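Side-chain contacts in putative phosphatase (Bacteroides thetaiotaomicron, PDB 3KYA), which is of unestablished function, possibly a phosphatase, and binds zinc ions: residues F146-K151 against I191-K196; T253-N258 against S337-I342; F316-G321 against G387-D392. All blocks are in the same frame, centred on the assembly; numbering follows the deposited sequence. Where two conformers were deposited one is given.

Six antiparallel sheets, of which the one holding 446-452 also takes in strand 105-110, which precedes the other strands of the propeller, are consistent with a six-bladed beta-propeller, and all three contacts join consecutive blades of it. Contact 1 comes first along the chain and closes before contact 2 opens; contacts 2 and 3 alternate their segments, because 316-321, of contact 3, precedes 337-342, of contact 2. Centres of contacts 2 and 3 are about 11 Å apart, and His255 NE2 lies 2.9 Å from Gly321 O in a probable hydrogen bond. Contact 1 is about 17 Å from contact 2, centre to centre, yet touches it through Lys195 and Phe193. Neighbouring blades are thus joined in series through five of the six sheets.

Contact 1 (F146-K151 against I191-K196); sequences FDPLNK and IAFNKK. With EDO (1,2-ethanediol), chain H; EDO (1,2-ethanediol), chain L.
Asp147 OD1 accepts the backbone N-H of Leu149 at 2.9 Å, met from above the carboxylate plane (46° out of it), while OD2 of the same residue forms a salt bridge with Arg228; the Asp147 CA comes within 4.1 Å of Phe193 CZ. The first bond makes an Asx turn, and Asn150 N to Asp147 O (2.9 Å) closes a type I beta turn around it. This corner presents Pro148 to the neighbouring sheet. Its CD stands over the middle of the Phe193 ring, 3.5 Å from the centroid and 14° off the normal, a CH-pi contact over the face. In the probable beta-propeller this turn follows edge strand 141-147 and meets the edge strand 188-193 of the next sheet. Phe193 reaches across with CG anti to its carbonyl carbon (chi1 -64°), which brings CE1 to 3.2 Å from Phe146 O. An alanine here would remove the ring and is likely to leave Pro148 CD without its aromatic face, opening a gap between the sheets. Asp147 also shares backbone hydrogen bonds with His153, a zinc ligand together with Asp168. A bound zinc ion lies about 9 Å from the Asp147 side chain.

Contact 2 (T253-N258 against S337-I342); sequences TIHPIN and SDYDEI. With ZN (zinc ion), chain B; EDO (1,2-ethanediol), chain I.
The boundary between two consecutive four-stranded sheets, probably blades of a beta-propeller, is bridged here by an offset aromatic stack, His255 from the turn after strand 252-254 against Tyr339 of strand 333-340. The ring centroids are 4.0 Å apart with the planes 24° from parallel, and His255 NE2 sits over the middle of the Tyr339 ring, 3.3 Å from CZ. Pro256 CD covers the opposite face of the imidazole. Two bonds fix the rotation of that ring: ND1 accepts the backbone N-H of Asn258 at 3.2 Å, almost linearly (177°), and NE2 is bonded to Gly321 O, a pairing consistent with the ring proton being on NE2. Tyr339 holds CG anti to its own backbone N (chi1 -170°), which extends the phenol across the boundary toward the turn. Its OH accepts from Asn258 ND2 at 3.0 Å, the partner lying in the amide plane, and is also hydrogen-bonded to Glu260. Asn258 ND2 donates in addition to a water, 2.7 Å away, that passes a bond on to Glu341 O and so ties the turn to the backbone just past the strand. At this strand end Asp340 forms an Asx turn, its OD1 taking Ile342 N at 2.8 Å. OD2 of the same carboxylate binds a zinc ion at 2.0 Å, a water and two atoms from outside these segments completing the coordination. Beside it the second subunit comes close: its Tyr37 packs on Asp340, and its Tyr68 is hydrogen-bonded to Asp338 OD2.

Contact 3 (F316-G321 against G387-D392); sequences FIHPTG and GEEEYD
His318 begins a type I beta turn closed by Gly321 N to His318 O at 2.7 Å, and its CA comes within 8.3 Å of that of Tyr391 at the start of strand 391-397. Across this separation His318 NE2 donates to Glu389 OE2 at 2.9 Å, using the syn lone pair of the oxygen, with the ring and carboxylate planes 81° apart. The same OE2 takes the Tyr391 backbone N at 3.0 Å through its anti lone pair, a double grip that holds the carboxylate in place. Bending of the Glu389 chain at chi2 (58°) turns the acid back toward this N-H, and OE1 has its own bond to Tyr323 OH. On the far side of the imidazole, ND1 accepts Thr320 N at 3.2 Å and is hydrogen-bonded to Thr320 OG1 at 2.7 Å, anchoring the ring to the turn that follows. Tyr391 directs its edge at the face of His318 in an offset edge-to-face pair, centroids 5.1 Å apart and planes at 86°. Over one face of the tyrosine lies Pro319, whose CG is 3.7 Å from the ring centroid in a CH-pi contact. The histidine therefore links the first strand of sheet 313-352, at 313-317, to the second strand of the next sheet, with Phe379 of the intervening first strand, 374-381, meeting it edge-to-face and packing against Pro319.

Contact 1 (F146-K151 against I191-K196)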
loop_
_atom_site.group_PDB
_atom_site.type_symbol
_atom_site.label_atom_id
_atom_site.label_comp_id
_atom_site.label_asym_id
_atom_site.label_seq_id
_atom_site.Cartn_x
_atom_site.Cartn_y
_atom_site.Cartn_z
ATOM N N PHE A 146 -4.537 26.717 -13.679
ATOM C CA PHE A 146 -4.007 27.940 -13.078
ATOM C C PHE A 146 -3.261 28.806 -14.089
ATOM O O PHE A 146 -2.617 28.290 -14.995
ATOM C CB PHE A 146 -2.936 27.660 -12.010
ATOM C CG PHE A 146 -3.440 27.039 -10.734
ATOM C CD1 PHE A 146 -4.269 27.750 -9.880
ATOM C CD2 PHE A 146 -3.024 25.768 -10.358
ATOM C CE1 PHE A 146 -4.706 27.189 -8.682
ATOM C CE2 PHE A 146 -3.468 25.202 -9.169
ATOM C CZ PHE A 146 -4.304 25.909 -8.339
ATOM N N ASP A 147 -3.291 30.125 -13.887
ATOM C CA ASP A 147 -2.411 31.017 -14.624
ATOM C C ASP A 147 -1.002 30.720 -14.068
ATOM O O ASP A 147 -0.777 30.905 -12.876
ATOM C CB ASP A 147 -2.806 32.471 -14.373
ATOM C CG ASP A 147 -1.919 33.483 -15.108
ATOM O OD1 ASP A 147 -0.801 33.142 -15.533
ATOM O OD2 ASP A 147 -2.349 34.664 -15.231
ATOM N N PRO A 148 -0.059 30.238 -14.913
ATOM C CA PRO A 148 1.279 29.927 -14.374
ATOM C C PRO A 148 1.978 31.107 -13.704
ATOM O O PRO A 148 2.845 30.883 -12.868
ATOM C CB PRO A 148 2.063 29.441 -15.609
ATOM C CG PRO A 148 1.021 29.009 -16.591
ATOM C CD PRO A 148 -0.154 29.921 -16.351
ATOM N N LEU A 149 1.592 32.344 -14.034
ATOM C CA LEU A 149 2.207 33.510 -13.436
ATOM C C LEU A 149 1.464 33.993 -12.186
ATOM O O LEU A 149 1.939 34.892 -11.518
ATOM C CB LEU A 149 2.281 34.658 -14.447
ATOM C CG LEU A 149 2.918 34.354 -15.794
ATOM C CD1 LEU A 149 2.985 35.652 -16.627
ATOM C CD2 LEU A 149 4.303 33.731 -15.635
ATOM N N ASN A 150 0.309 33.416 -11.876
ATOM C CA ASN A 150 -0.462 33.829 -10.702
ATOM C C ASN A 150 -1.442 32.747 -10.291
ATOM O O ASN A 150 -2.534 32.631 -10.856
ATOM C CB ASN A 150 -1.190 35.155 -10.986
ATOM C CG ASN A 150 -2.005 35.654 -9.799
ATOM O OD1 ASN A 150 -2.018 35.040 -8.738
ATOM N ND2 ASN A 150 -2.689 36.771 -9.982
ATOM N N LYS A 151 -1.051 31.939 -9.309
ATOM C CA LYS A 151 -1.889 30.820 -8.871
ATOM C C LYS A 151 -3.147 31.235 -8.075
ATOM O O LYS A 151 -3.923 30.380 -7.676
ATOM C CB LYS A 151 -1.062 29.719 -8.160
ATOM C CG LYS A 151 -0.240 28.897 -9.166
ATOM C CD LYS A 151 0.322 27.607 -8.579
ATOM C CE LYS A 151 1.348 27.868 -7.542
ATOM N NZ LYS A 151 1.952 26.595 -7.053
ATOM N N ILE A 191 -7.472 24.019 -21.429
ATOM C CA ILE A 191 -6.681 25.226 -21.309
ATOM C C ILE A 191 -5.235 24.843 -21.007
ATOM O O ILE A 191 -4.975 24.032 -20.100
ATOM C CB ILE A 191 -7.206 26.143 -20.177
ATOM C CG1 ILE A 191 -8.553 26.757 -20.550
ATOM C CG2 ILE A 191 -6.191 27.258 -19.884
ATOM C CD1 ILE A 191 -9.244 27.518 -19.383
ATOM N N ALA A 192 -4.309 25.409 -21.778
ATOM C CA ALA A 192 -2.876 25.242 -21.558
ATOM C C ALA A 192 -2.206 26.601 -21.782
ATOM O O ALA A 192 -2.868 27.566 -22.192
ATOM C CB ALA A 192 -2.273 24.157 -22.485
ATOM N N PHE A 193 -0.918 26.684 -21.466
ATOM C CA PHE A 193 -0.130 27.913 -21.626
ATOM C C PHE A 193 1.222 27.592 -22.263
ATOM O O PHE A 193 1.807 26.543 -21.973
ATOM C CB PHE A 193 0.089 28.608 -20.273
ATOM C CG PHE A 193 -1.183 29.092 -19.616
ATOM C CD1 PHE A 193 -1.904 28.264 -18.776
ATOM C CD2 PHE A 193 -1.647 30.385 -19.817
ATOM C CE1 PHE A 193 -3.081 28.701 -18.174
ATOM C CE2 PHE A 193 -2.829 30.827 -19.213
ATOM C CZ PHE A 193 -3.545 29.974 -18.392
ATOM N N ASN A 194 1.744 28.485 -23.111
ATOM C CA ASN A 194 3.059 28.242 -23.708
ATOM C C ASN A 194 4.196 28.375 -22.697
ATOM O O ASN A 194 4.086 29.114 -21.708
ATOM C CB ASN A 194 3.349 29.211 -24.871
ATOM C CG ASN A 194 3.558 30.645 -24.397
ATOM O OD1 ASN A 194 2.631 31.289 -23.931
ATOM N ND2 ASN A 194 4.776 31.153 -24.546
ATOM N N LYS A 195 5.280 27.640 -22.929
ATOM C CA LYS A 195 6.516 27.830 -22.175
ATOM C C LYS A 195 7.250 28.935 -22.937
ATOM O O LYS A 195 6.978 29.120 -24.126
ATOM C CB LYS A 195 7.406 26.585 -22.179
ATOM C CG LYS A 195 6.874 25.355 -21.414
ATOM C CD LYS A 195 6.665 25.619 -19.925
ATOM C CE LYS A 195 7.961 26.026 -19.210
ATOM N NZ LYS A 195 7.720 26.376 -17.787
ATOM N N LYS A 196 8.171 29.653 -22.296
ATOM C CA LYS A 196 8.940 30.700 -22.990
ATOM C C LYS A 196 9.542 30.171 -24.285
ATOM O O LYS A 196 10.045 29.047 -24.327
ATOM C CB LYS A 196 10.070 31.260 -22.107
ATOM C CG LYS A 196 11.030 32.207 -22.862
ATOM C CD LYS A 196 11.930 33.044 -21.954
ATOM C CE LYS A 196 13.089 32.257 -21.349
ATOM N NZ LYS A 196 13.813 33.094 -20.345
HETATM C C1 EDO H . 4.015 32.237 -9.807
HETATM O O1 EDO H . 4.778 32.822 -8.744
HETATM C C2 EDO H . 2.745 31.562 -9.283
HETATM O O2 EDO H . 1.916 32.487 -8.553
HETATM C C1 EDO L . -0.638 38.182 -14.476
HETATM O O1 EDO L . 0.047 39.400 -14.177
HETATM C C2 EDO L . -1.076 37.529 -13.183
HETATM O O2 EDO L . -2.314 38.092 -12.730
#

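Contact 2 (T253-N258 against S337-I342)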
loop_
_atom_site.group_PDB
_atom_site.type_symbol
_atom_site.label_atom_id
_atom_site.label_comp_id
_atom_site.label_asym_id
_atom_site.label_seq_id
_atom_site.Cartn_x
_atom_site.Cartn_y
_atom_site.Cartn_z
ATOM N N THR A 253 -2.106 19.945 -25.130
ATOM C CA THR A 253 -1.170 19.984 -24.000
ATOM C C THR A 253 0.228 20.407 -24.439
ATOM O O THR A 253 0.683 20.010 -25.522
ATOM C CB THR A 253 -1.060 18.589 -23.344
ATOM O OG1 THR A 253 -2.376 18.062 -23.115
ATOM C CG2 THR A 253 -0.288 18.657 -22.020
ATOM N N ILE A 254 0.906 21.182 -23.588
ATOM C CA ILE A 254 2.260 21.678 -23.835
ATOM C C ILE A 254 3.307 20.818 -23.131
ATOM O O ILE A 254 3.125 20.456 -21.951
ATOM C CB ILE A 254 2.393 23.163 -23.360
ATOM C CG1 ILE A 254 1.614 24.088 -24.296
ATOM C CG2 ILE A 254 3.846 23.615 -23.318
ATOM C CD1 ILE A 254 2.227 24.242 -25.705
ATOM N N HIS A 255 4.387 20.476 -23.840
ATOM C CA HIS A 255 5.481 19.709 -23.235
ATOM C C HIS A 255 6.189 20.628 -22.229
ATOM O O HIS A 255 6.648 21.703 -22.609
ATOM C CB HIS A 255 6.472 19.193 -24.276
ATOM C CG HIS A 255 7.405 18.158 -23.738
ATOM N ND1 HIS A 255 8.603 18.474 -23.143
ATOM C CD2 HIS A 255 7.292 16.806 -23.666
ATOM C CE1 HIS A 255 9.201 17.363 -22.745
ATOM N NE2 HIS A 255 8.424 16.335 -23.047
ATOM N N PRO A 256 6.294 20.200 -20.960
ATOM C CA PRO A 256 6.825 21.091 -19.912
ATOM C C PRO A 256 8.311 21.442 -20.010
ATOM O O PRO A 256 8.734 22.408 -19.370
ATOM C CB PRO A 256 6.526 20.327 -18.614
ATOM C CG PRO A 256 6.479 18.890 -19.031
ATOM C CD PRO A 256 5.925 18.874 -20.421
ATOM N N ILE A 257 9.089 20.706 -20.802
ATOM C CA ILE A 257 10.505 21.022 -20.964
ATOM C C ILE A 257 10.818 21.683 -22.306
ATOM O O ILE A 257 11.491 22.716 -22.333
ATOM C CB ILE A 257 11.417 19.775 -20.819
ATOM C CG1 ILE A 257 11.080 18.996 -19.533
ATOM C CG2 ILE A 257 12.895 20.190 -20.859
ATOM C CD1 ILE A 257 11.184 19.801 -18.251
ATOM N N ASN A 258 10.354 21.081 -23.403
ATOM C CA ASN A 258 10.672 21.560 -24.755
ATOM C C ASN A 258 9.649 22.514 -25.384
ATOM O O ASN A 258 9.937 23.140 -26.407
ATOM C CB ASN A 258 10.988 20.367 -25.676
ATOM C CG ASN A 258 12.237 19.611 -25.237
ATOM O OD1 ASN A 258 13.222 20.218 -24.821
ATOM N ND2 ASN A 258 12.201 18.269 -25.323
ATOM N N SER A 337 2.847 6.629 -22.673
ATOM C CA SER A 337 3.738 6.874 -23.792
ATOM C C SER A 337 5.095 7.419 -23.313
ATOM O O SER A 337 5.137 8.394 -22.551
ATOM C CB SER A 337 3.050 7.861 -24.745
ATOM O OG SER A 337 3.876 8.249 -25.816
ATOM N N ASP A 338 6.189 6.796 -23.749
ATOM C CA ASP A 338 7.540 7.274 -23.433
ATOM C C ASP A 338 7.956 8.405 -24.390
ATOM O O ASP A 338 7.523 8.444 -25.541
ATOM C CB ASP A 338 8.556 6.137 -23.490
ATOM C CG ASP A 338 8.416 5.179 -22.328
ATOM O OD1 ASP A 338 8.670 5.614 -21.179
ATOM O OD2 ASP A 338 8.055 4.001 -22.552
ATOM N N TYR A 339 8.783 9.324 -23.898
ATOM C CA TYR A 339 9.248 10.466 -24.695
ATOM C C TYR A 339 10.681 10.278 -25.151
ATOM O O TYR A 339 11.572 10.112 -24.331
ATOM C CB TYR A 339 9.159 11.730 -23.852
ATOM C CG TYR A 339 9.387 13.035 -24.598
ATOM C CD1 TYR A 339 8.379 13.580 -25.389
ATOM C CD2 TYR A 339 10.581 13.749 -24.456
ATOM C CE1 TYR A 339 8.553 14.821 -26.049
ATOM C CE2 TYR A 339 10.769 14.983 -25.112
ATOM C CZ TYR A 339 9.748 15.505 -25.900
ATOM O OH TYR A 339 9.903 16.719 -26.545
ATOM N N ASP A 340 10.905 10.301 -26.460
ATOM C CA ASP A 340 12.258 10.197 -27.012
ATOM C C ASP A 340 12.862 11.588 -26.902
ATOM O O ASP A 340 12.451 12.503 -27.617
ATOM C CB ASP A 340 12.246 9.712 -28.463
ATOM C CG ASP A 340 13.643 9.568 -29.046
ATOM O OD1 ASP A 340 14.527 10.382 -28.699
ATOM O OD2 ASP A 340 13.875 8.644 -29.870
ATOM N N GLU A 341 13.838 11.733 -26.011
ATOM C CA GLU A 341 14.455 13.034 -25.736
ATOM C C GLU A 341 15.336 13.601 -26.847
ATOM O O GLU A 341 15.600 14.800 -26.848
ATOM C CB GLU A 341 15.229 12.985 -24.417
ATOM C CG GLU A 341 14.279 12.847 -23.238
ATOM C CD GLU A 341 14.904 13.218 -21.911
ATOM O OE1 GLU A 341 15.959 12.648 -21.558
ATOM O OE2 GLU A 341 14.311 14.062 -21.212
ATOM N N ILE A 342 15.776 12.763 -27.777
ATOM C CA ILE A 342 16.590 13.223 -28.907
ATOM C C ILE A 342 15.667 13.738 -30.022
ATOM O O ILE A 342 15.841 14.855 -30.500
ATOM C CB ILE A 342 17.548 12.122 -29.411
ATOM C CG1 ILE A 342 18.430 11.605 -28.270
ATOM C CG2 ILE A 342 18.428 12.640 -30.535
ATOM C CD1 ILE A 342 19.265 12.670 -27.594
HETATM ZN ZN ZN B . 15.854 8.419 -30.340
HETATM C C1 EDO I . 9.902 1.716 -19.341
HETATM O O1 EDO I . 10.491 2.881 -19.919
HETATM C C2 EDO I . 8.393 1.856 -19.343
HETATM O O2 EDO I . 7.910 2.181 -20.648
HETATM O O HOH W 1 14.341 16.629 -24.784
HETATM O O HOH W 2 15.717 6.574 -31.271
#

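Contact 3 (F316-G321 against G387-D392)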
loop_
_atom_site.group_PDB
_atom_site.type_symbol
_atom_site.label_atom_id
_atom_site.label_comp_id
_atom_site.label_asym_id
_atom_site.label_seq_id
_atom_site.Cartn_x
_atom_site.Cartn_y
_atom_site.Cartn_z
ATOM N N PHE A 316 -1.715 13.923 -20.519
ATOM C CA PHE A 316 -1.168 14.426 -19.251
ATOM C C PHE A 316 0.306 14.063 -19.198
ATOM O O PHE A 316 0.670 12.875 -19.119
ATOM C CB PHE A 316 -1.940 13.841 -18.055
ATOM C CG PHE A 316 -3.425 13.990 -18.184
ATOM C CD1 PHE A 316 -4.038 15.215 -17.958
ATOM C CD2 PHE A 316 -4.218 12.907 -18.548
ATOM C CE1 PHE A 316 -5.396 15.366 -18.115
ATOM C CE2 PHE A 316 -5.593 13.050 -18.684
ATOM C CZ PHE A 316 -6.184 14.282 -18.468
ATOM N N ILE A 317 1.161 15.082 -19.271
ATOM C CA ILE A 317 2.613 14.868 -19.343
ATOM C C ILE A 317 3.276 15.014 -17.968
ATOM O O ILE A 317 2.977 15.943 -17.224
ATOM C CB ILE A 317 3.270 15.825 -20.358
ATOM C CG1 ILE A 317 2.569 15.713 -21.724
ATOM C CG2 ILE A 317 4.773 15.542 -20.487
ATOM C CD1 ILE A 317 3.036 16.754 -22.765
ATOM N N HIS A 318 4.163 14.074 -17.657
ATOM C CA HIS A 318 4.922 14.047 -16.415
ATOM C C HIS A 318 5.766 15.334 -16.315
ATOM O O HIS A 318 6.249 15.835 -17.340
ATOM C CB HIS A 318 5.806 12.797 -16.421
ATOM C CG HIS A 318 6.505 12.517 -15.134
ATOM N ND1 HIS A 318 7.754 13.016 -14.834
ATOM C CD2 HIS A 318 6.134 11.767 -14.069
ATOM C CE1 HIS A 318 8.125 12.580 -13.641
ATOM N NE2 HIS A 318 7.163 11.812 -13.159
ATOM N N PRO A 319 5.952 15.873 -15.095
ATOM C CA PRO A 319 6.739 17.118 -14.965
ATOM C C PRO A 319 8.157 17.081 -15.557
ATOM O O PRO A 319 8.666 18.131 -15.971
ATOM C CB PRO A 319 6.776 17.369 -13.449
ATOM C CG PRO A 319 5.592 16.597 -12.898
ATOM C CD PRO A 319 5.434 15.403 -13.797
ATOM N N THR A 320 8.785 15.908 -15.600
ATOM C CA THR A 320 10.114 15.772 -16.197
ATOM C C THR A 320 10.031 15.771 -17.722
ATOM O O THR A 320 11.049 15.899 -18.389
ATOM C CB THR A 320 10.811 14.459 -15.784
ATOM O OG1 THR A 320 10.038 13.350 -16.264
ATOM C CG2 THR A 320 10.988 14.361 -14.257
ATOM N N GLY A 321 8.824 15.592 -18.262
ATOM C CA GLY A 321 8.599 15.503 -19.703
ATOM C C GLY A 321 9.030 14.160 -20.296
ATOM O O GLY A 321 8.988 13.977 -21.504
ATOM N N GLY A 387 14.219 8.101 -5.666
ATOM C CA GLY A 387 14.934 7.883 -6.934
ATOM C C GLY A 387 14.635 8.949 -7.972
ATOM O O GLY A 387 14.314 10.091 -7.630
ATOM N N GLU A 388 14.752 8.583 -9.247
ATOM C CA GLU A 388 14.441 9.517 -10.338
ATOM C C GLU A 388 12.945 9.751 -10.521
ATOM O O GLU A 388 12.556 10.762 -11.085
ATOM C CB GLU A 388 15.060 9.072 -11.672
ATOM C CG GLU A 388 16.514 9.506 -11.825
ATOM C CD GLU A 388 17.031 9.324 -13.240
ATOM O OE1 GLU A 388 16.960 8.188 -13.766
ATOM O OE2 GLU A 388 17.528 10.323 -13.816
ATOM N N GLU A 389 12.111 8.821 -10.065
ATOM C CA GLU A 389 10.666 8.985 -10.164
ATOM C C GLU A 389 10.159 9.564 -8.846
ATOM O O GLU A 389 10.142 8.864 -7.834
ATOM C CB GLU A 389 9.977 7.655 -10.480
ATOM C CG GLU A 389 8.451 7.764 -10.473
ATOM C CD GLU A 389 7.929 8.788 -11.458
ATOM O OE1 GLU A 389 7.872 8.430 -12.649
ATOM O OE2 GLU A 389 7.535 9.921 -11.042
ATOM N N GLU A 390 9.735 10.828 -8.861
ATOM C CA GLU A 390 9.295 11.516 -7.638
ATOM C C GLU A 390 7.802 11.804 -7.539
ATOM O O GLU A 390 7.372 12.451 -6.586
ATOM C CB GLU A 390 10.044 12.842 -7.518
ATOM C CG GLU A 390 11.559 12.701 -7.424
ATOM C CD GLU A 390 12.257 14.044 -7.246
ATOM O OE1 GLU A 390 11.876 15.021 -7.920
ATOM O OE2 GLU A 390 13.202 14.118 -6.439
ATOM N N TYR A 391 7.009 11.303 -8.484
ATOM C CA TYR A 391 5.592 11.628 -8.528
ATOM C C TYR A 391 4.623 10.465 -8.619
ATOM O O TYR A 391 4.939 9.402 -9.156
ATOM C CB TYR A 391 5.310 12.503 -9.760
ATOM C CG TYR A 391 6.067 13.788 -9.791
ATOM C CD1 TYR A 391 7.342 13.844 -10.325
ATOM C CD2 TYR A 391 5.501 14.967 -9.303
ATOM C CE1 TYR A 391 8.057 15.026 -10.350
ATOM C CE2 TYR A 391 6.213 16.155 -9.319
ATOM C CZ TYR A 391 7.491 16.173 -9.852
ATOM O OH TYR A 391 8.213 17.335 -9.884
ATOM N N ASP A 392 3.429 10.718 -8.082
ATOM C CA ASP A 392 2.256 9.876 -8.264
ATOM C C ASP A 392 1.315 10.676 -9.161
ATOM O O ASP A 392 1.534 11.869 -9.410
ATOM C CB ASP A 392 1.569 9.543 -6.944
ATOM C CG ASP A 392 2.356 8.572 -6.111
ATOM O OD1 ASP A 392 2.751 7.515 -6.663
ATOM O OD2 ASP A 392 2.552 8.845 -4.906
#